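Local structure of envelope glycoprotein (Thogoto virus, 5XEA) at residues B[101-106]-B[132-137]; B[92-97]-B[138-143]. The protein is thought to attach the virus to a host-cell receptor and later to induce fusion of the viral envelope with the host membrane. One frame throughout, in Å; residues are numbered along the deposited sequence.

Following earlier strands, among them 40-56, which later pairs with 133-156, the chain enters strand 95-99 through residues 92-97, then coils into the 3-10 turns of 101-106. After a long excursion, which includes the short strand 115-117, it returns along strand 133-156, where 132-137 runs directly into 138-143. Contact 1 closes the inner loop, with 25 residues between its segments, and contact 2 the outer one, with 40, so contact 1 is nested inside contact 2. Contact 2 pairs neighbouring strands of one antiparallel sheet, whereas contact 1 ties a 3-10 segment to the earlier part of the same returning strand. The two touch where N137 ND2 meets D97 OD1 and where A105 packs on C95.

Contact 1: B[101-106]-B[132-137]; sequences SDSYAC and AYHMCN
C106 and C136 are joined by a disulfide, SG to SG 2.0 Å, whose torsion of 92° about the S-S bond is close to the relaxed value. C136 points its CB at the 3-10 segment; with SG anti to the backbone N (chi1 172°) the sulfur meets C106, and the CB itself packs against S103, whose CA lies 3.6 Å from it. Next along, S103 OG packs at 3.5 Å against CB of H134, the methylene that carries the imidazole. This small hydroxyl suits the tight approach of the two backbones, and its polar need is met by the O of G100, just before the segment. The segments are held by the covalent bond and close van der Waals contact, without hydrogen bonds between them.

The 3-10 coil sets up this face. Its i to i+3 bonds, such as C106 N to S103 O at 3.1 Å, repeat every three residues and therefore place S103 and C106 on the same side. On the strand, alternation does the matching job, turning H134 and C136 toward the coil and M135 and N137 the other way; M135 touches W99 and A127, and N137 ND2 is hydrogen-bonded to D97 OD1. The H134 ring itself leads off to meet those of Y53 and Y55.

Backbone bonds flank the strand: H134 pairs with G100 and C136 with C98 of strand 95-99, while M135 pairs with C54 of strand 40-56. The 3-10 segment therefore packs across this three-stranded part of the sheet, with C106 lying on V51 and Y53, near one end of the elongated chain.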
ATOM      1  N   SER B 101     -25.469  31.211  47.146  1.00 37.98           N
ATOM      2  CA  SER B 101     -26.504  31.533  46.171  1.00 46.00           C
ATOM      3  C   SER B 101     -25.984  31.510  44.738  1.00 45.91           C
ATOM      4  O   SER B 101     -26.771  31.267  43.818  1.00 54.11           O
ATOM      5  CB  SER B 101     -27.115  32.896  46.484  1.00 46.99           C
ATOM      6  OG  SER B 101     -26.088  33.841  46.687  1.00 53.96           O
ATOM      7  N   ASP B 102     -24.683  31.750  44.522  1.00 53.29           N
ATOM      8  CA  ASP B 102     -24.129  31.658  43.164  1.00 48.63           C
ATOM      9  C   ASP B 102     -24.129  30.232  42.620  1.00 44.29           C
ATOM     10  O   ASP B 102     -24.059  30.055  41.406  1.00 54.07           O
ATOM     11  CB  ASP B 102     -22.706  32.224  43.117  1.00 51.26           C
ATOM     12  CG  ASP B 102     -22.656  33.715  43.447  1.00 60.87           C
ATOM     13  OD1 ASP B 102     -23.581  34.445  43.042  1.00 67.68           O
ATOM     14  OD2 ASP B 102     -21.701  34.156  44.120  1.00 61.37           O
ATOM     15  N   SER B 103     -24.214  29.207  43.478  1.00 40.60           N
ATOM     16  CA  SER B 103     -24.299  27.836  42.976  1.00 43.64           C
ATOM     17  C   SER B 103     -25.566  27.593  42.172  1.00 38.72           C
ATOM     18  O   SER B 103     -25.691  26.538  41.544  1.00 49.28           O
ATOM     19  CB  SER B 103     -24.215  26.836  44.133  1.00 40.28           C
ATOM     20  OG  SER B 103     -25.335  26.949  44.994  1.00 42.61           O
ATOM     21  N   TYR B 104     -26.498  28.549  42.179  1.00 43.91           N
ATOM     22  CA  TYR B 104     -27.716  28.494  41.377  1.00 46.38           C
ATOM     23  C   TYR B 104     -27.422  28.263  39.898  1.00 51.04           C
ATOM     24  O   TYR B 104     -28.243  27.672  39.188  1.00 55.02           O
ATOM     25  CB  TYR B 104     -28.476  29.814  41.583  1.00 44.25           C
ATOM     26  CG  TYR B 104     -29.876  29.930  41.017  1.00 60.21           C
ATOM     27  CD1 TYR B 104     -30.929  29.190  41.543  1.00 62.76           C
ATOM     28  CD2 TYR B 104     -30.163  30.843  40.003  1.00 73.57           C
ATOM     29  CE1 TYR B 104     -32.227  29.325  41.048  1.00 63.63           C
ATOM     30  CE2 TYR B 104     -31.458  30.986  39.499  1.00 69.15           C
ATOM     31  CZ  TYR B 104     -32.484  30.222  40.028  1.00 67.65           C
ATOM     32  OH  TYR B 104     -33.764  30.356  39.537  1.00 60.89           O
ATOM     33  N   ALA B 105     -26.262  28.715  39.416  1.00 50.95           N
ATOM     34  CA  ALA B 105     -25.948  28.598  37.991  1.00 53.69           C
ATOM     35  C   ALA B 105     -25.835  27.154  37.530  1.00 52.20           C
ATOM     36  O   ALA B 105     -26.003  26.888  36.337  1.00 58.86           O
ATOM     37  CB  ALA B 105     -24.650  29.338  37.669  1.00 53.56           C
ATOM     38  N   CYS B 106     -25.534  26.224  38.436  1.00 50.75           N
ATOM     39  CA  CYS B 106     -25.452  24.804  38.121  1.00 46.59           C
ATOM     40  C   CYS B 106     -26.807  24.139  37.954  1.00 51.55           C
ATOM     41  O   CYS B 106     -26.848  22.937  37.680  1.00 50.43           O
ATOM     42  CB  CYS B 106     -24.701  24.062  39.225  1.00 47.42           C
ATOM     43  SG  CYS B 106     -22.941  23.994  39.015  1.00 52.14           S
ATOM     44  N   ALA B 132     -21.078  23.752  54.882  1.00 38.09           N
ATOM     45  CA  ALA B 132     -22.500  24.063  55.016  1.00 34.06           C
ATOM     46  C   ALA B 132     -23.023  24.870  53.855  1.00 36.44           C
ATOM     47  O   ALA B 132     -24.066  25.533  53.982  1.00 41.62           O
ATOM     48  CB  ALA B 132     -22.815  24.791  56.343  1.00 39.24           C
ATOM     49  N   TYR B 133     -22.333  24.826  52.710  1.00 39.48           N
ATOM     50  CA  TYR B 133     -22.819  25.462  51.500  1.00 33.66           C
ATOM     51  C   TYR B 133     -22.617  24.541  50.306  1.00 35.99           C
ATOM     52  O   TYR B 133     -21.836  23.582  50.340  1.00 38.12           O
ATOM     53  CB  TYR B 133     -22.106  26.794  51.218  1.00 36.94           C
ATOM     54  CG  TYR B 133     -22.460  27.924  52.158  1.00 40.81           C
ATOM     55  CD1 TYR B 133     -23.440  28.851  51.817  1.00 46.63           C
ATOM     56  CD2 TYR B 133     -21.799  28.075  53.372  1.00 42.74           C
ATOM     57  CE1 TYR B 133     -23.773  29.888  52.674  1.00 51.53           C
ATOM     58  CE2 TYR B 133     -22.107  29.113  54.229  1.00 42.08           C
ATOM     59  CZ  TYR B 133     -23.102  30.015  53.871  1.00 49.03           C
ATOM     60  OH  TYR B 133     -23.425  31.047  54.711  1.00 65.70           O
ATOM     61  N   HIS B 134     -23.319  24.876  49.233  1.00 34.44           N
ATOM     62  CA  HIS B 134     -23.156  24.234  47.941  1.00 33.32           C
ATOM     63  C   HIS B 134     -22.061  24.933  47.146  1.00 40.03           C
ATOM     64  O   HIS B 134     -21.801  26.130  47.326  1.00 39.37           O
ATOM     65  CB  HIS B 134     -24.453  24.281  47.151  1.00 37.89           C
ATOM     66  CG  HIS B 134     -25.577  23.552  47.806  1.00 37.97           C
ATOM     67  ND1 HIS B 134     -25.958  22.287  47.428  1.00 43.85           N
ATOM     68  CD2 HIS B 134     -26.396  23.908  48.823  1.00 35.25           C
ATOM     69  CE1 HIS B 134     -26.969  21.892  48.181  1.00 40.31           C
ATOM     70  NE2 HIS B 134     -27.258  22.859  49.030  1.00 47.89           N
ATOM     71  N   MET B 135     -21.418  24.182  46.254  1.00 37.57           N
ATOM     72  CA  MET B 135     -20.400  24.792  45.418  1.00 32.94           C
ATOM     73  C   MET B 135     -20.544  24.275  43.994  1.00 37.55           C
ATOM     74  O   MET B 135     -20.794  23.090  43.774  1.00 34.08           O
ATOM     75  CB  MET B 135     -18.997  24.538  45.978  1.00 39.49           C
ATOM     76  CG  MET B 135     -17.932  25.411  45.301  1.00 39.76           C
ATOM     77  SD  MET B 135     -16.348  25.386  46.135  1.00 46.86           S
ATOM     78  CE  MET B 135     -16.683  26.538  47.469  1.00 38.24           C
ATOM     79  N   CYS B 136     -20.422  25.194  43.040  1.00 34.80           N
ATOM     80  CA  CYS B 136     -20.721  24.967  41.636  1.00 41.62           C
ATOM     81  C   CYS B 136     -19.466  25.244  40.816  1.00 35.77           C
ATOM     82  O   CYS B 136     -18.821  26.286  40.980  1.00 37.92           O
ATOM     83  CB  CYS B 136     -21.882  25.867  41.180  1.00 41.82           C
ATOM     84  SG  CYS B 136     -22.261  25.883  39.403  1.00 51.32           S
ATOM     85  N   ASN B 137     -19.100  24.298  39.962  1.00 37.87           N
ATOM     86  CA  ASN B 137     -18.052  24.540  38.977  1.00 38.90           C
ATOM     87  C   ASN B 137     -18.595  24.162  37.615  1.00 34.90           C
ATOM     88  O   ASN B 137     -19.116  23.054  37.438  1.00 36.73           O
ATOM     89  CB  ASN B 137     -16.774  23.750  39.293  1.00 37.78           C
ATOM     90  CG  ASN B 137     -15.843  24.496  40.231  1.00 45.81           C
ATOM     91  OD1 ASN B 137     -15.170  25.445  39.824  1.00 40.63           O
ATOM     92  ND2 ASN B 137     -15.798  24.071  41.495  1.00 42.03           N
TER

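Contact 2: B[92-97]-B[138-143]; sequences GDICHD and IDWRCG
I138 and C95 face each other as an antiparallel hydrogen-bonded pair, with C95 N giving to I138 O at 2.8 Å and I138 N to C95 O at 2.9 Å. The first bond is nearly straight (166°); in the second the donor lies in the carbonyl plane, on a lone pair of C95 O. Both side chains emerge on one face of the sheet, CB to CB 4.1 Å. The beta-branched I138 suits a buried strand position: its CG1 reaches CB of C95, while CG2, anti to the backbone N, diverges from it and comes 3.6 Å from D93 O.

This is the single bridge between the segments, where strand 95-99 begins along the long strand 133-156. A long antiparallel sheet of this kind is consistent with the elongated fusion domain of gp64-type class III fusogens. Beyond the bridge, before C95 on one segment and after I138 on the other, a side chain takes over from the backbone.

W140 supplies that link. Its NE1 donates to D93 O at 2.9 Å; the oxygen sits in the indole plane, but the donor stands well above the carbonyl plane (53°). Over one ring face lies G92, its N 3.2 Å above the plane and its CA making a CH-pi contact with the five-membered ring; with no side chain, the glycine can lie this close. P112 and Y91 also touch the indole. One residue earlier, D139 OD1 accepts a hydrogen bond from the W140 backbone N, which meets it from above the carboxylate plane, and forms a salt bridge with K120 NZ, while I94 CG2 lies 3.7 Å from that same D139 OD1, aligned alongside the aspartate.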
ATOM      1  N   GLY B  92     -20.915  28.180  26.961  1.00 38.01           N
ATOM      2  CA  GLY B  92     -21.717  28.835  27.980  1.00 41.81           C
ATOM      3  C   GLY B  92     -20.883  29.572  29.011  1.00 46.99           C
ATOM      4  O   GLY B  92     -19.662  29.683  28.910  1.00 45.70           O
ATOM      5  N   ASP B  93     -21.575  30.100  30.024  1.00 37.79           N
ATOM      6  CA  ASP B  93     -20.887  30.754  31.130  1.00 43.44           C
ATOM      7  C   ASP B  93     -20.103  29.736  31.946  1.00 43.73           C
ATOM      8  O   ASP B  93     -20.513  28.585  32.101  1.00 41.84           O
ATOM      9  CB  ASP B  93     -21.885  31.481  32.039  1.00 51.32           C
ATOM     10  CG  ASP B  93     -22.532  32.680  31.356  1.00 63.94           C
ATOM     11  OD1 ASP B  93     -21.817  33.413  30.634  1.00 63.90           O
ATOM     12  OD2 ASP B  93     -23.756  32.881  31.537  1.00 68.72           O
ATOM     13  N   ILE B  94     -18.962  30.172  32.474  1.00 45.37           N
ATOM     14  CA  ILE B  94     -18.130  29.325  33.314  1.00 42.61           C
ATOM     15  C   ILE B  94     -18.256  29.797  34.757  1.00 42.06           C
ATOM     16  O   ILE B  94     -18.505  30.975  35.034  1.00 46.13           O
ATOM     17  CB  ILE B  94     -16.650  29.295  32.864  1.00 46.21           C
ATOM     18  CG1 ILE B  94     -15.808  30.307  33.628  1.00 56.50           C
ATOM     19  CG2 ILE B  94     -16.511  29.463  31.307  1.00 43.75           C
ATOM     20  CD1 ILE B  94     -14.561  29.698  34.236  1.00 62.55           C
ATOM     21  N   CYS B  95     -18.110  28.856  35.682  1.00 42.14           N
ATOM     22  CA  CYS B  95     -18.259  29.113  37.110  1.00 45.66           C
ATOM     23  C   CYS B  95     -17.068  28.493  37.800  1.00 45.08           C
ATOM     24  O   CYS B  95     -16.865  27.277  37.710  1.00 42.59           O
ATOM     25  CB  CYS B  95     -19.553  28.511  37.671  1.00 47.18           C
ATOM     26  SG  CYS B  95     -21.042  29.414  37.292  1.00 79.68           S
ATOM     27  N   HIS B  96     -16.287  29.317  38.476  1.00 42.66           N
ATOM     28  CA  HIS B  96     -15.180  28.847  39.290  1.00 40.36           C
ATOM     29  C   HIS B  96     -15.567  28.962  40.763  1.00 42.75           C
ATOM     30  O   HIS B  96     -15.660  30.074  41.296  1.00 42.16           O
ATOM     31  CB  HIS B  96     -13.922  29.655  38.998  1.00 42.93           C
ATOM     32  CG  HIS B  96     -12.690  29.078  39.616  1.00 45.18           C
ATOM     33  ND1 HIS B  96     -12.258  29.427  40.875  1.00 54.02           N
ATOM     34  CD2 HIS B  96     -11.794  28.179  39.146  1.00 46.85           C
ATOM     35  CE1 HIS B  96     -11.149  28.765  41.159  1.00 59.13           C
ATOM     36  NE2 HIS B  96     -10.846  28.002  40.124  1.00 59.45           N
ATOM     37  N   ASP B  97     -15.774  27.816  41.416  1.00 39.15           N
ATOM     38  CA  ASP B  97     -15.979  27.754  42.864  1.00 46.28           C
ATOM     39  C   ASP B  97     -17.078  28.730  43.298  1.00 47.52           C
ATOM     40  O   ASP B  97     -16.925  29.498  44.244  1.00 46.02           O
ATOM     41  CB  ASP B  97     -14.669  28.016  43.616  1.00 46.38           C
ATOM     42  CG  ASP B  97     -13.719  26.800  43.625  1.00 49.15           C
ATOM     43  OD1 ASP B  97     -13.982  25.823  42.897  1.00 45.27           O
ATOM     44  OD2 ASP B  97     -12.695  26.814  44.359  1.00 44.97           O
ATOM     45  N   ILE B 138     -18.507  25.094  36.666  1.00 37.45           N
ATOM     46  CA  ILE B 138     -18.857  24.837  35.279  1.00 36.38           C
ATOM     47  C   ILE B 138     -17.721  25.308  34.381  1.00 35.26           C
ATOM     48  O   ILE B 138     -17.234  26.437  34.527  1.00 37.18           O
ATOM     49  CB  ILE B 138     -20.157  25.549  34.866  1.00 38.98           C
ATOM     50  CG1 ILE B 138     -21.296  25.251  35.838  1.00 39.77           C
ATOM     51  CG2 ILE B 138     -20.537  25.189  33.409  1.00 33.56           C
ATOM     52  CD1 ILE B 138     -22.571  25.941  35.432  1.00 47.90           C
ATOM     53  N   ASP B 139     -17.336  24.467  33.412  1.00 37.36           N
ATOM     54  CA  ASP B 139     -16.423  24.903  32.359  1.00 34.13           C
ATOM     55  C   ASP B 139     -16.807  24.204  31.065  1.00 35.83           C
ATOM     56  O   ASP B 139     -17.578  23.237  31.049  1.00 35.09           O
ATOM     57  CB  ASP B 139     -14.951  24.653  32.732  1.00 37.70           C
ATOM     58  CG  ASP B 139     -13.976  25.519  31.918  1.00 47.78           C
ATOM     59  OD1 ASP B 139     -14.441  26.364  31.103  1.00 39.96           O
ATOM     60  OD2 ASP B 139     -12.748  25.337  32.087  1.00 42.72           O
ATOM     61  N   TRP B 140     -16.285  24.727  29.961  1.00 32.90           N
ATOM     62  CA  TRP B 140     -16.728  24.308  28.641  1.00 32.82           C
ATOM     63  C   TRP B 140     -15.538  23.929  27.779  1.00 33.79           C
ATOM     64  O   TRP B 140     -14.437  24.451  27.953  1.00 36.28           O
ATOM     65  CB  TRP B 140     -17.530  25.432  27.940  1.00 33.77           C
ATOM     66  CG  TRP B 140     -18.830  25.710  28.608  1.00 34.13           C
ATOM     67  CD1 TRP B 140     -19.031  26.460  29.739  1.00 34.51           C
ATOM     68  CD2 TRP B 140     -20.111  25.204  28.226  1.00 39.94           C
ATOM     69  NE1 TRP B 140     -20.363  26.470  30.066  1.00 36.44           N
ATOM     70  CE2 TRP B 140     -21.049  25.693  29.170  1.00 39.60           C
ATOM     71  CE3 TRP B 140     -20.565  24.389  27.174  1.00 33.95           C
ATOM     72  CZ2 TRP B 140     -22.412  25.399  29.093  1.00 36.93           C
ATOM     73  CZ3 TRP B 140     -21.910  24.090  27.098  1.00 34.22           C
ATOM     74  CH2 TRP B 140     -22.827  24.604  28.055  1.00 36.05           C
ATOM     75  N   ARG B 141     -15.784  23.031  26.825  1.00 32.06           N
ATOM     76  CA  ARG B 141     -14.874  22.815  25.709  1.00 31.90           C
ATOM     77  C   ARG B 141     -15.677  22.907  24.420  1.00 35.23           C
ATOM     78  O   ARG B 141     -16.863  22.558  24.380  1.00 35.40           O
ATOM     79  CB  ARG B 141     -14.146  21.461  25.768  1.00 31.39           C
ATOM     80  CG  ARG B 141     -15.046  20.256  25.478  1.00 35.01           C
ATOM     81  CD  ARG B 141     -14.425  18.948  25.973  1.00 32.23           C
ATOM     82  NE  ARG B 141     -13.077  18.780  25.418  1.00 36.07           N
ATOM     83  CZ  ARG B 141     -12.772  17.984  24.395  1.00 40.13           C
ATOM     84  NH1 ARG B 141     -13.708  17.265  23.796  1.00 31.49           N
ATOM     85  NH2 ARG B 141     -11.519  17.905  23.968  1.00 30.98           N
ATOM     86  N   CYS B 142     -15.026  23.392  23.373  1.00 34.60           N
ATOM     87  CA  CYS B 142     -15.654  23.374  22.058  1.00 36.77           C
ATOM     88  C   CYS B 142     -14.569  23.473  21.000  1.00 39.12           C
ATOM     89  O   CYS B 142     -13.442  23.895  21.275  1.00 37.04           O
ATOM     90  CB  CYS B 142     -16.681  24.501  21.911  1.00 38.83           C
ATOM     91  SG  CYS B 142     -15.977  26.155  22.069  1.00 50.78           S
ATOM     92  N   GLY B 143     -14.919  23.076  19.791  1.00 35.76           N
ATOM     93  CA  GLY B 143     -13.962  23.122  18.702  1.00 35.46           C
ATOM     94  C   GLY B 143     -14.667  22.857  17.394  1.00 38.04           C
ATOM     95  O   GLY B 143     -15.775  22.306  17.363  1.00 37.35           O
TER